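Local coordinates for protein mitochondrial enolase superfamily member 1 (Homo sapiens, PDB 4A35) that catalyses the magnesium-dependent dehydration of L-fuconate to 2-keto-3-deoxy-L-fuconate, a step in L-fucose breakdown, at residues N71-H76 with G100-I105; L126-E131 with W136-D141; L369-Y374 with M408-P413. All coordinates share one frame; numbering follows the deposited sequence.

Interaction 1: residues N71-H76 with G100-I105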
loop_
_atom_site.group_PDB
_atom_site.type_symbol
_atom_site.label_atom_id
_atom_site.label_comp_id
_atom_site.label_asym_id
_atom_site.label_seq_id
_atom_site.Cartn_x
_atom_site.Cartn_y
_atom_site.Cartn_z
ATOM N N ASN A 71 -14.090 -0.413 -11.458
ATOM C CA ASN A 71 -15.250 -1.284 -11.729
ATOM C C ASN A 71 -15.708 -2.036 -10.467
ATOM O O ASN A 71 -16.923 -2.168 -10.265
ATOM C CB ASN A 71 -14.959 -2.251 -12.907
ATOM C CG ASN A 71 -14.960 -1.489 -14.228
ATOM O OD1 ASN A 71 -15.737 -0.537 -14.403
ATOM N ND2 ASN A 71 -14.133 -1.890 -15.199
ATOM N N ALA A 72 -14.757 -2.481 -9.590
ATOM C CA ALA A 72 -15.092 -3.153 -8.321
ATOM C C ALA A 72 -15.773 -2.199 -7.350
ATOM O O ALA A 72 -16.606 -2.635 -6.545
ATOM C CB ALA A 72 -13.824 -3.760 -7.686
ATOM N N LEU A 73 -15.429 -0.904 -7.405
ATOM C CA LEU A 73 -16.035 0.054 -6.478
ATOM C C LEU A 73 -17.340 0.646 -6.967
ATOM O O LEU A 73 -18.095 1.207 -6.161
ATOM C CB LEU A 73 -15.051 1.224 -6.240
ATOM C CG LEU A 73 -13.817 0.891 -5.389
ATOM C CD1 LEU A 73 -12.716 1.945 -5.591
ATOM C CD2 LEU A 73 -14.191 0.692 -3.922
ATOM N N ALA A 74 -17.576 0.589 -8.288
ATOM C CA ALA A 74 -18.717 1.260 -8.953
ATOM C C ALA A 74 -20.096 1.025 -8.289
ATOM O O ALA A 74 -20.888 1.977 -8.202
ATOM C CB ALA A 74 -18.790 0.880 -10.431
ATOM N N HIS A 75 -20.386 -0.216 -7.821
ATOM C CA HIS A 75 -21.709 -0.524 -7.222
ATOM C C HIS A 75 -22.008 0.379 -5.955
ATOM O O HIS A 75 -23.186 0.604 -5.630
ATOM C CB HIS A 75 -21.825 -2.013 -6.888
ATOM C CG HIS A 75 -20.955 -2.415 -5.725
ATOM N ND1 HIS A 75 -21.468 -2.519 -4.444
ATOM C CD2 HIS A 75 -19.633 -2.714 -5.691
ATOM C CE1 HIS A 75 -20.446 -2.884 -3.671
ATOM N NE2 HIS A 75 -19.332 -3.030 -4.372
ATOM N N HIS A 76 -20.946 0.894 -5.271
ATOM C CA HIS A 76 -21.094 1.803 -4.100
ATOM C C HIS A 76 -21.617 3.185 -4.490
ATOM O O HIS A 76 -22.226 3.847 -3.650
ATOM C CB HIS A 76 -19.768 2.017 -3.329
ATOM C CG HIS A 76 -19.271 0.814 -2.569
ATOM N ND1 HIS A 76 -20.071 0.157 -1.632
ATOM C CD2 HIS A 76 -18.098 0.147 -2.680
ATOM C CE1 HIS A 76 -19.330 -0.859 -1.185
ATOM N NE2 HIS A 76 -18.120 -0.860 -1.746
ATOM N N GLY A 100 -15.802 -4.377 3.612
ATOM C CA GLY A 100 -15.438 -5.578 4.372
ATOM C C GLY A 100 -14.618 -6.606 3.612
ATOM O O GLY A 100 -13.822 -7.313 4.224
ATOM N N GLN A 101 -14.744 -6.647 2.257
ATOM C CA GLN A 101 -13.903 -7.552 1.467
ATOM C C GLN A 101 -12.811 -6.787 0.693
ATOM O O GLN A 101 -11.657 -7.202 0.740
ATOM C CB GLN A 101 -14.739 -8.389 0.485
ATOM C CG GLN A 101 -15.690 -9.344 1.218
ATOM C CD GLN A 101 -16.414 -10.316 0.318
ATOM O OE1 GLN A 101 -16.292 -10.303 -0.900
ATOM N NE2 GLN A 101 -17.175 -11.221 0.903
ATOM N N LEU A 102 -13.174 -5.680 -0.037
ATOM C CA LEU A 102 -12.194 -4.969 -0.863
ATOM C C LEU A 102 -11.076 -4.350 -0.043
ATOM O O LEU A 102 -9.984 -4.191 -0.562
ATOM C CB LEU A 102 -12.864 -3.869 -1.730
ATOM C CG LEU A 102 -13.633 -4.349 -2.935
ATOM C CD1 LEU A 102 -14.451 -3.182 -3.582
ATOM C CD2 LEU A 102 -12.701 -4.992 -3.983
ATOM N N ARG A 103 -11.310 -4.018 1.231
ATOM C CA ARG A 103 -10.228 -3.368 1.997
ATOM C C ARG A 103 -8.994 -4.329 2.144
ATOM O O ARG A 103 -7.862 -3.864 2.296
ATOM C CB ARG A 103 -10.736 -2.917 3.401
ATOM C CG ARG A 103 -10.950 -4.099 4.376
ATOM C CD ARG A 103 -11.576 -3.659 5.719
ATOM N NE ARG A 103 -10.923 -2.461 6.271
ATOM C CZ ARG A 103 -9.755 -2.466 6.915
ATOM N NH1 ARG A 103 -9.085 -3.608 7.088
ATOM N NH2 ARG A 103 -9.254 -1.337 7.397
ATOM N N TRP A 104 -9.216 -5.635 2.024
ATOM C CA TRP A 104 -8.118 -6.607 2.151
ATOM C C TRP A 104 -7.066 -6.374 1.055
ATOM O O TRP A 104 -5.887 -6.650 1.286
ATOM C CB TRP A 104 -8.655 -8.048 1.997
ATOM C CG TRP A 104 -7.641 -9.107 2.380
ATOM C CD1 TRP A 104 -6.845 -9.825 1.530
ATOM C CD2 TRP A 104 -7.339 -9.560 3.694
ATOM N NE1 TRP A 104 -6.039 -10.675 2.247
ATOM C CE2 TRP A 104 -6.349 -10.567 3.575
ATOM C CE3 TRP A 104 -7.812 -9.214 4.981
ATOM C CZ2 TRP A 104 -5.753 -11.162 4.696
ATOM C CZ3 TRP A 104 -7.277 -9.856 6.087
ATOM C CH2 TRP A 104 -6.285 -10.850 5.937
ATOM N N ILE A 105 -7.497 -5.877 -0.121
ATOM C CA ILE A 105 -6.536 -5.671 -1.202
ATOM C C ILE A 105 -5.755 -4.324 -1.061
ATOM O O ILE A 105 -4.872 -4.055 -1.884
ATOM C CB ILE A 105 -7.088 -5.901 -2.592
ATOM C CG1 ILE A 105 -8.109 -4.809 -2.981
ATOM C CG2 ILE A 105 -7.640 -7.380 -2.736
ATOM C CD1 ILE A 105 -8.537 -4.902 -4.556
#
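Ala72 and Leu102 mark the closest backbone approach, with 8.2 Å between their CA atoms. Ala72 and Leu73 lie on helix 63-73, and residues 74-76 keep helical torsions without the regular bonds; Leu102 opens a short 3-10 segment, 102-105, in the loop that leads to helix 110-131. No hydrogen bond runs between the two segments, and Leu102 alone carries the second side of the contact. Its CG lies anti to its own carbonyl carbon (chi1 -76°), which sends both methyls toward Ala72 and Leu73. CD1 comes within 3.7 Å of Ala72 O and 3.9 Å of Leu73 CD2, the two leucines meeting at a slant. The other branch, CD2, rests against the methyl of Ala72, 4.1 Å from its CB. Leu73 reaches across with CD2 and also packs on Leu96, Ala115 and Thr116 of the adjoining helices. Asp99 braces the loop: its OD1 accepts the backbone N-H groups of Gln101 and Leu102 while OD2 bonds to His76 NE2. Leu102 also packs on Gly62 of the second subunit, and Gln101 bonds to Asp32 and Lys61 of that subunit. With no charge pair either, methyls meet each other and one backbone carbonyl oxygen; three aliphatic side chains seat the loop on the helix, and the Asp99 bonds next to them probably supply the polar direction.

Interaction 2: residues L126-E131 with W136-D141; sequences LWAKQE and WKLLVD
Two consecutive helices, joined by a short turn and set almost at a right angle in the N-terminal domain of this enolase-superfamily fold, bring Leu138 of helix 135-141 against helix 110-131. The short segments 126-131 and 136-141 run nearly perpendicular, at 79°, with their axes 10.0 Å apart, and the backbones come closest at Ala128 and Leu138. Leu138 supplies the whole contact from its helix, touching the neighbours Trp127 and Ala128 and, one turn on, Glu131. Its CG is anti to the backbone N (chi1 174°), and the two methyls divide the work. CD2 sits over a face of the Trp127 indole in a CH-pi contact, 4.1 Å from the centroid of the six-membered ring and 20° off its normal; the same methyl is 4.1 Å from Ala128 CB. CD1 goes to Glu131, 3.9 Å from its CG, so it meets the aliphatic part of an acidic side chain. Glu131 bends at chi2 and brings its carboxylate back to the indole: Trp127 NE1 donates to the anti lone pair of Glu131 OE2 over 3.1 Å, with the acceptor slightly tilted from the ring plane. That bond, one turn along the helix, should help hold the indole with that face to Leu138. Met2 N bonds to Glu131 OE1, and the OG of Ser1, apparently a residue left from the construct, to OE2. Helix 82-86 meets Trp127 through Val86, strand 36-44 backs Leu126 and Gln130, and helix 362-377 packs against Trp136, Leu139 and Val140 of the second helix.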
loop_
_atom_site.group_PDB
_atom_site.type_symbol
_atom_site.label_atom_id
_atom_site.label_comp_id
_atom_site.label_asym_id
_atom_site.label_seq_id
_atom_site.Cartn_x
_atom_site.Cartn_y
_atom_site.Cartn_z
ATOM N N LEU A 126 -18.678 16.659 -9.667
ATOM C CA LEU A 126 -20.117 16.729 -9.852
ATOM C C LEU A 126 -20.782 17.678 -8.842
ATOM O O LEU A 126 -21.587 18.547 -9.232
ATOM C CB LEU A 126 -20.690 15.311 -9.725
ATOM C CG LEU A 126 -22.216 15.171 -9.833
ATOM C CD1 LEU A 126 -22.770 15.776 -11.163
ATOM C CD2 LEU A 126 -22.618 13.686 -9.685
ATOM N N TRP A 127 -20.455 17.522 -7.567
ATOM C CA TRP A 127 -21.013 18.342 -6.496
ATOM C C TRP A 127 -20.684 19.831 -6.748
ATOM O O TRP A 127 -21.593 20.679 -6.754
ATOM C CB TRP A 127 -20.440 17.853 -5.127
ATOM C CG TRP A 127 -20.976 18.577 -3.927
ATOM C CD1 TRP A 127 -22.098 19.356 -3.867
ATOM C CD2 TRP A 127 -20.413 18.584 -2.607
ATOM N NE1 TRP A 127 -22.261 19.857 -2.601
ATOM C CE2 TRP A 127 -21.283 19.341 -1.789
ATOM C CE3 TRP A 127 -19.340 17.906 -2.003
ATOM C CZ2 TRP A 127 -21.029 19.561 -0.425
ATOM C CZ3 TRP A 127 -19.115 18.093 -0.645
ATOM C CH2 TRP A 127 -19.964 18.893 0.132
ATOM N N ALA A 128 -19.399 20.142 -7.006
ATOM C CA ALA A 128 -18.959 21.541 -7.232
ATOM C C ALA A 128 -19.665 22.123 -8.467
ATOM O O ALA A 128 -20.188 23.230 -8.406
ATOM C CB ALA A 128 -17.447 21.606 -7.390
ATOM N N LYS A 129 -19.806 21.333 -9.525
ATOM C CA LYS A 129 -20.537 21.797 -10.720
ATOM C C LYS A 129 -22.023 22.053 -10.426
ATOM O O LYS A 129 -22.555 23.068 -10.903
ATOM C CB LYS A 129 -20.420 20.788 -11.882
ATOM C CG LYS A 129 -19.041 20.731 -12.561
ATOM C CD LYS A 129 -19.012 19.567 -13.572
ATOM C CE LYS A 129 -17.788 19.689 -14.470
ATOM N NZ LYS A 129 -17.524 18.413 -15.212
ATOM N N GLN A 130 -22.709 21.139 -9.680
ATOM C CA GLN A 130 -24.136 21.361 -9.368
ATOM C C GLN A 130 -24.318 22.625 -8.494
ATOM O O GLN A 130 -25.351 23.307 -8.603
ATOM C CB GLN A 130 -24.769 20.157 -8.682
ATOM C CG GLN A 130 -24.933 18.940 -9.594
ATOM C CD GLN A 130 -25.920 17.965 -9.002
ATOM O OE1 GLN A 130 -26.317 18.079 -7.837
ATOM N NE2 GLN A 130 -26.344 16.979 -9.782
ATOM N N GLU A 131 -23.289 22.956 -7.671
ATOM C CA GLU A 131 -23.275 24.157 -6.818
ATOM C C GLU A 131 -22.800 25.428 -7.576
ATOM O O GLU A 131 -22.925 26.538 -7.039
ATOM C CB GLU A 131 -22.396 23.928 -5.561
ATOM C CG GLU A 131 -22.866 22.793 -4.658
ATOM C CD GLU A 131 -24.068 22.991 -3.748
ATOM O OE1 GLU A 131 -24.870 23.914 -4.013
ATOM O OE2 GLU A 131 -24.198 22.237 -2.754
ATOM N N TRP A 136 -12.220 24.722 -5.080
ATOM C CA TRP A 136 -11.576 25.562 -4.043
ATOM C C TRP A 136 -12.617 26.490 -3.333
ATOM O O TRP A 136 -12.610 26.607 -2.101
ATOM C CB TRP A 136 -10.391 26.383 -4.590
ATOM C CG TRP A 136 -10.748 27.527 -5.517
ATOM C CD1 TRP A 136 -10.743 27.501 -6.882
ATOM C CD2 TRP A 136 -11.108 28.872 -5.138
ATOM N NE1 TRP A 136 -11.137 28.726 -7.385
ATOM C CE2 TRP A 136 -11.331 29.599 -6.338
ATOM C CE3 TRP A 136 -11.286 29.528 -3.901
ATOM C CZ2 TRP A 136 -11.711 30.950 -6.345
ATOM C CZ3 TRP A 136 -11.673 30.880 -3.911
ATOM C CH2 TRP A 136 -11.902 31.561 -5.120
ATOM N N LYS A 137 -13.579 27.030 -4.106
ATOM C CA LYS A 137 -14.567 27.980 -3.606
ATOM C C LYS A 137 -15.645 27.267 -2.842
ATOM O O LYS A 137 -16.084 27.760 -1.802
ATOM C CB LYS A 137 -15.139 28.832 -4.756
ATOM C CG LYS A 137 -16.130 29.926 -4.316
ATOM C CD LYS A 137 -15.541 30.911 -3.281
ATOM C CE LYS A 137 -16.416 32.159 -3.123
ATOM N NZ LYS A 137 -16.135 32.834 -1.810
ATOM N N LEU A 138 -16.007 26.048 -3.297
ATOM C CA LEU A 138 -16.966 25.207 -2.574
ATOM C C LEU A 138 -16.431 24.949 -1.171
ATOM O O LEU A 138 -17.183 25.050 -0.185
ATOM C CB LEU A 138 -17.163 23.862 -3.338
ATOM C CG LEU A 138 -18.040 22.796 -2.641
ATOM C CD1 LEU A 138 -19.520 23.250 -2.678
ATOM C CD2 LEU A 138 -17.852 21.394 -3.324
ATOM N N LEU A 139 -15.117 24.608 -1.082
ATOM C CA LEU A 139 -14.471 24.335 0.203
ATOM C C LEU A 139 -14.403 25.588 1.068
ATOM O O LEU A 139 -14.773 25.538 2.258
ATOM C CB LEU A 139 -13.063 23.762 -0.038
ATOM C CG LEU A 139 -13.053 22.341 -0.623
ATOM C CD1 LEU A 139 -11.637 21.940 -1.023
ATOM C CD2 LEU A 139 -13.686 21.337 0.377
ATOM N N VAL A 140 -13.901 26.693 0.490
ATOM C CA VAL A 140 -13.820 28.015 1.197
ATOM C C VAL A 140 -15.192 28.432 1.807
ATOM O O VAL A 140 -15.233 28.891 2.952
ATOM C CB VAL A 140 -13.248 29.114 0.264
ATOM C CG1 VAL A 140 -13.550 30.548 0.765
ATOM C CG2 VAL A 140 -11.739 28.911 0.051
ATOM N N ASP A 141 -16.295 28.252 1.058
ATOM C CA ASP A 141 -17.627 28.669 1.485
ATOM C C ASP A 141 -18.318 27.697 2.423
ATOM O O ASP A 141 -19.326 28.062 3.013
ATOM C CB ASP A 141 -18.511 28.921 0.254
ATOM C CG ASP A 141 -18.168 30.201 -0.517
ATOM O OD1 ASP A 141 -17.304 31.010 -0.014
ATOM O OD2 ASP A 141 -18.787 30.430 -1.579
#

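Interaction 3: residues L369-Y374 with M408-P413. With EDO (1,2-ethanediol), chain G.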
loop_
_atom_site.group_PDB
_atom_site.type_symbol
_atom_site.label_atom_id
_atom_site.label_comp_id
_atom_site.label_asym_id
_atom_site.label_seq_id
_atom_site.Cartn_x
_atom_site.Cartn_y
_atom_site.Cartn_z
ATOM N N LEU A 369 -6.895 22.507 -3.916
ATOM C CA LEU A 369 -6.650 22.128 -2.524
ATOM C C LEU A 369 -5.717 23.152 -1.825
ATOM O O LEU A 369 -5.943 23.511 -0.660
ATOM C CB LEU A 369 -6.081 20.699 -2.440
ATOM C CG LEU A 369 -6.975 19.580 -3.017
ATOM C CD1 LEU A 369 -6.217 18.194 -3.009
ATOM C CD2 LEU A 369 -8.272 19.477 -2.293
ATOM N N ILE A 370 -4.669 23.592 -2.524
ATOM C CA ILE A 370 -3.701 24.503 -1.905
ATOM C C ILE A 370 -4.233 25.965 -1.843
ATOM O O ILE A 370 -3.912 26.669 -0.883
ATOM C CB ILE A 370 -2.299 24.368 -2.542
ATOM C CG1 ILE A 370 -1.197 24.788 -1.549
ATOM C CG2 ILE A 370 -2.143 25.034 -3.933
ATOM C CD1 ILE A 370 -1.077 23.874 -0.172
ATOM N N ILE A 371 -5.091 26.377 -2.815
ATOM C CA ILE A 371 -5.732 27.684 -2.735
ATOM C C ILE A 371 -6.657 27.666 -1.485
ATOM O O ILE A 371 -6.667 28.620 -0.715
ATOM C CB ILE A 371 -6.431 28.042 -4.046
ATOM C CG1 ILE A 371 -5.346 28.394 -5.135
ATOM C CG2 ILE A 371 -7.475 29.171 -3.869
ATOM C CD1 ILE A 371 -5.899 28.369 -6.520
ATOM N N PHE A 372 -7.442 26.569 -1.328
ATOM C CA PHE A 372 -8.287 26.392 -0.137
ATOM C C PHE A 372 -7.410 26.426 1.143
ATOM O O PHE A 372 -7.764 27.137 2.091
ATOM C CB PHE A 372 -9.151 25.116 -0.202
ATOM C CG PHE A 372 -9.703 24.725 1.169
ATOM C CD1 PHE A 372 -10.745 25.448 1.750
ATOM C CD2 PHE A 372 -9.131 23.676 1.902
ATOM C CE1 PHE A 372 -11.242 25.100 3.023
ATOM C CE2 PHE A 372 -9.586 23.376 3.199
ATOM C CZ PHE A 372 -10.653 24.083 3.742
ATOM N N ASP A 373 -6.254 25.734 1.123
ATOM C CA ASP A 373 -5.343 25.715 2.267
ATOM C C ASP A 373 -4.979 27.178 2.669
ATOM O O ASP A 373 -5.071 27.545 3.854
ATOM C CB ASP A 373 -4.071 24.908 1.960
ATOM C CG ASP A 373 -3.137 24.947 3.138
ATOM O OD1 ASP A 373 -3.507 24.405 4.193
ATOM O OD2 ASP A 373 -2.077 25.627 3.041
ATOM N N TYR A 374 -4.504 27.974 1.693
ATOM C CA TYR A 374 -4.136 29.367 1.968
ATOM C C TYR A 374 -5.289 30.196 2.531
ATOM O O TYR A 374 -5.116 30.920 3.526
ATOM C CB TYR A 374 -3.601 30.079 0.697
ATOM C CG TYR A 374 -3.256 31.540 0.955
ATOM C CD1 TYR A 374 -2.187 31.891 1.775
ATOM C CD2 TYR A 374 -4.032 32.568 0.417
ATOM C CE1 TYR A 374 -1.889 33.227 2.041
ATOM C CE2 TYR A 374 -3.738 33.912 0.673
ATOM C CZ TYR A 374 -2.665 34.235 1.476
ATOM O OH TYR A 374 -2.398 35.560 1.734
ATOM N N MET A 408 -3.436 30.957 -11.148
ATOM C CA MET A 408 -4.585 31.827 -11.006
ATOM C C MET A 408 -5.795 30.942 -10.638
ATOM O O MET A 408 -5.938 29.854 -11.233
ATOM C CB MET A 408 -4.804 32.642 -12.292
ATOM C CG MET A 408 -3.612 33.509 -12.636
ATOM S SD MET A 408 -2.964 34.563 -11.301
ATOM C CE MET A 408 -4.366 35.683 -11.090
ATOM N N PRO A 409 -6.576 31.320 -9.599
ATOM C CA PRO A 409 -7.691 30.452 -9.155
ATOM C C PRO A 409 -8.681 30.096 -10.267
ATOM O O PRO A 409 -9.208 31.000 -10.924
ATOM C CB PRO A 409 -8.385 31.284 -8.062
ATOM C CG PRO A 409 -7.336 32.236 -7.573
ATOM C CD PRO A 409 -6.552 32.585 -8.829
ATOM N N PRO A 410 -8.998 28.797 -10.441
ATOM C CA PRO A 410 -10.006 28.415 -11.461
ATOM C C PRO A 410 -11.334 29.161 -11.288
ATOM O O PRO A 410 -11.801 29.362 -10.163
ATOM C CB PRO A 410 -10.191 26.908 -11.230
ATOM C CG PRO A 410 -8.846 26.453 -10.694
ATOM C CD PRO A 410 -8.394 27.609 -9.793
ATOM N N LYS A 411 -11.923 29.601 -12.394
ATOM C CA LYS A 411 -13.166 30.371 -12.358
ATOM C C LYS A 411 -14.404 29.529 -12.614
ATOM O O LYS A 411 -15.515 29.928 -12.223
ATOM C CB LYS A 411 -13.112 31.513 -13.399
ATOM C CG LYS A 411 -12.105 32.608 -13.026
ATOM C CD LYS A 411 -11.539 33.296 -14.265
ATOM C CE LYS A 411 -10.997 34.665 -13.954
ATOM N NZ LYS A 411 -10.667 35.407 -15.198
ATOM N N ASP A 412 -14.238 28.408 -13.315
ATOM C CA ASP A 412 -15.386 27.607 -13.726
ATOM C C ASP A 412 -15.849 26.635 -12.670
ATOM O O ASP A 412 -15.026 26.144 -11.896
ATOM C CB ASP A 412 -15.078 26.846 -15.022
ATOM C CG ASP A 412 -14.741 27.778 -16.198
ATOM O OD1 ASP A 412 -15.645 28.495 -16.660
ATOM O OD2 ASP A 412 -13.551 27.856 -16.574
ATOM N N PRO A 413 -17.157 26.282 -12.647
ATOM C CA PRO A 413 -17.599 25.238 -11.694
ATOM C C PRO A 413 -16.858 23.885 -11.897
ATOM O O PRO A 413 -16.513 23.505 -13.044
ATOM C CB PRO A 413 -19.098 25.082 -12.014
ATOM C CG PRO A 413 -19.501 26.423 -12.646
ATOM C CD PRO A 413 -18.290 26.813 -13.456
HETATM C C1 EDO G . 0.626 36.277 3.858
HETATM O O1 EDO G . -0.674 35.740 3.720
HETATM C C2 EDO G . 1.664 35.482 3.058
HETATM O O2 EDO G . 2.127 34.416 3.858
#
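Within the C-terminal barrel domain, helix 362-377 meets the proline-rich loop that follows strand 406-408, and Ile371 makes the whole contact from the helix side. CG1 of Ile371 is anti to the carbonyl carbon (chi1 -73°) and carries CD1 out to the loop. There CD1 lies 3.8 Å from Pro409 CA and 4.1 Å from Pro409 CB, the isoleucine chain crossing the proline at about a right angle. The same methyl reaches the next ring, 4.2 Å from Pro410 CD, so it rests where the two prolines join. Trp136 of helix 135-141 touches both Ile371 and Pro409, and Met183 and Leu184 of helix 176-186 pack on Pro409. Two residues along from Ile371, Asp373 belongs to a magnesium site with Tyr188 and Ser380, and its OD2 also bonds to Ser378 OG. At the end of the segment, Tyr374 OH and O1 of a 1,2-ethanediol, probably from the crystallisation liquor, share a hydrogen bond of 2.6 Å, with O1 in the plane of the ring at its edge. Between helix and loop the contact is entirely aliphatic: one methyl against two prolines, whose closed rings restrict the backbone and offer Ile371 a rather stiff surface.

In the fold
From the N terminus the three contacts follow in series, with no nesting or crossing. Interaction 1 closes a loop of 23 residues, mostly helical, that leaves helix 63-73 and returns just before helix 110-131, at the face shared with the second subunit. That long helix then leads to interaction 2, where four residues separate the two segments and helix 135-141 sets off almost at right angles to helix 110-131. Interaction 3 closes 33 residues between helix 362-377 and a late loop of the C-terminal barrel region. Interactions 2 and 3 touch, centres 10 Å apart, joining the two family regions: Trp136 NE1 probably bonds to Pro410 O at 2.9 Å. Interaction 1 stands apart, about 12 Å from interaction 2 at nearest atoms.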